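Local coordinates for protein putative TetR transcriptional regulator (Rhodococcus sp., PDB 2I10) that probably binds DNA through a helix-turn-helix domain and regulates transcription as a member of the TetR family, at residues E69-L72 with Q73-A77. Sequence-based numbering, arbitrary orientation.
Sequences ERTL and QLEEA
Gln73 folds its amide back over the N-terminal turn of helix 71-78, a short helix that follows helix 55-66 and precedes helix 83-98 in this all-helical TetR-type protein, with Arg70 at its N-cap position. A bend at chi2 (66°) brings the amide back over the turn; in the rotation it has there, Gln73 OE1 lies 3.3 Å from Arg70 CG and Gln73 NE2 lies 3.5 Å from Leu72 CD2. The two ends of the amide thus touch different side chains, and its plane is 43° from that of the Arg70 guanidinium, whose strongest partner is Asp64, with Glu60 forming a second salt bridge. Shortening Gln73 to an alanine would probably leave the Arg70 methylenes and the Leu72 branch without the amide that lies against both. On another side of the turn, Thr71 and Glu75 run alongside each other in the same direction, with Thr71 OG1 3.3 Å from Glu75 OE1. Leu74 faces inward, packing on Phe90 of helix 83-98 and Met134 of helix 121-148. Three successive backbone hydrogen bonds tie the turn together: Leu74 N to Arg70 O, Glu75 N to Thr71 O, nearly straight at 171°, and Glu76 N to Leu72 O at 2.9 Å.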
loop_
_atom_site.group_PDB
_atom_site.type_symbol
_atom_site.label_atom_id
_atom_site.label_comp_id
_atom_site.label_asym_id
_atom_site.label_seq_id
_atom_site.Cartn_x
_atom_site.Cartn_y
_atom_site.Cartn_z
ATOM N N GLU B 69 5.386 -10.211 2.161
ATOM C CA GLU B 69 5.938 -10.879 3.352
ATOM C C GLU B 69 6.590 -12.250 3.122
ATOM O O GLU B 69 6.680 -13.043 4.068
ATOM C CB GLU B 69 4.838 -11.048 4.400
ATOM C CG GLU B 69 4.047 -9.783 4.672
ATOM C CD GLU B 69 2.819 -9.589 3.770
ATOM O OE1 GLU B 69 2.698 -10.213 2.693
ATOM O OE2 GLU B 69 1.968 -8.785 4.166
ATOM N N ARG B 70 7.028 -12.531 1.893
ATOM C CA ARG B 70 7.630 -13.826 1.532
ATOM C C ARG B 70 8.758 -14.288 2.462
ATOM O O ARG B 70 9.778 -13.607 2.564
ATOM C CB ARG B 70 8.130 -13.765 0.073
ATOM C CG ARG B 70 8.025 -15.100 -0.634
ATOM C CD ARG B 70 6.603 -15.631 -0.637
ATOM N NE ARG B 70 6.523 -16.866 -1.393
ATOM C CZ ARG B 70 6.036 -18.045 -0.987
ATOM N NH1 ARG B 70 5.500 -18.226 0.204
ATOM N NH2 ARG B 70 6.037 -19.068 -1.838
ATOM N N THR B 71 8.577 -15.467 3.091
ATOM C CA THR B 71 9.466 -15.977 4.136
ATOM C C THR B 71 10.952 -16.070 3.793
ATOM O O THR B 71 11.800 -15.600 4.564
ATOM C CB THR B 71 8.948 -17.320 4.839
ATOM O OG1 THR B 71 9.974 -17.812 5.680
ATOM C CG2 THR B 71 8.636 -18.410 3.880
ATOM N N LEU B 72 11.259 -16.664 2.646
ATOM C CA LEU B 72 12.646 -16.939 2.248
ATOM C C LEU B 72 13.424 -15.640 2.034
ATOM O O LEU B 72 14.566 -15.517 2.471
ATOM C CB LEU B 72 12.697 -17.850 0.999
ATOM C CG LEU B 72 14.008 -17.926 0.166
ATOM C CD1 LEU B 72 15.188 -18.474 0.956
ATOM C CD2 LEU B 72 13.865 -18.703 -1.143
ATOM N N GLN B 73 12.790 -14.652 1.404
ATOM C CA GLN B 73 13.467 -13.398 1.149
ATOM C C GLN B 73 13.625 -12.592 2.424
ATOM O O GLN B 73 14.640 -11.970 2.607
ATOM C CB GLN B 73 12.756 -12.600 0.068
ATOM C CG GLN B 73 13.027 -13.124 -1.340
ATOM C CD GLN B 73 12.441 -14.525 -1.567
ATOM O OE1 GLN B 73 11.306 -14.838 -1.147
ATOM N NE2 GLN B 73 13.241 -15.392 -2.220
ATOM N N LEU B 74 12.647 -12.636 3.321
ATOM C CA LEU B 74 12.783 -11.927 4.594
ATOM C C LEU B 74 13.936 -12.515 5.436
ATOM O O LEU B 74 14.823 -11.798 5.908
ATOM C CB LEU B 74 11.461 -11.975 5.352
ATOM C CG LEU B 74 11.379 -11.144 6.630
ATOM C CD1 LEU B 74 11.556 -9.651 6.362
ATOM C CD2 LEU B 74 10.004 -11.440 7.241
ATOM N N GLU B 75 13.925 -13.836 5.577
ATOM C CA GLU B 75 14.976 -14.576 6.265
ATOM C C GLU B 75 16.359 -14.353 5.675
ATOM O O GLU B 75 17.309 -14.114 6.417
ATOM C CB GLU B 75 14.601 -16.059 6.354
ATOM C CG GLU B 75 13.483 -16.230 7.401
ATOM C CD GLU B 75 12.930 -17.627 7.512
ATOM O OE1 GLU B 75 13.128 -18.409 6.548
ATOM O OE2 GLU B 75 12.288 -17.932 8.567
ATOM N N GLU B 76 16.458 -14.361 4.348
ATOM C CA GLU B 76 17.730 -14.080 3.707
ATOM C C GLU B 76 18.219 -12.680 4.017
ATOM O O GLU B 76 19.413 -12.465 4.218
ATOM C CB GLU B 76 17.724 -14.420 2.191
ATOM C CG GLU B 76 17.233 -13.338 1.215
ATOM C CD GLU B 76 16.980 -13.883 -0.224
ATOM O OE1 GLU B 76 16.884 -15.135 -0.412
ATOM O OE2 GLU B 76 16.880 -13.052 -1.168
ATOM N N ALA B 77 17.300 -11.717 4.081
ATOM C CA ALA B 77 17.680 -10.356 4.446
ATOM C C ALA B 77 18.114 -10.268 5.934
ATOM O O ALA B 77 19.037 -9.550 6.258
ATOM C CB ALA B 77 16.535 -9.400 4.154
#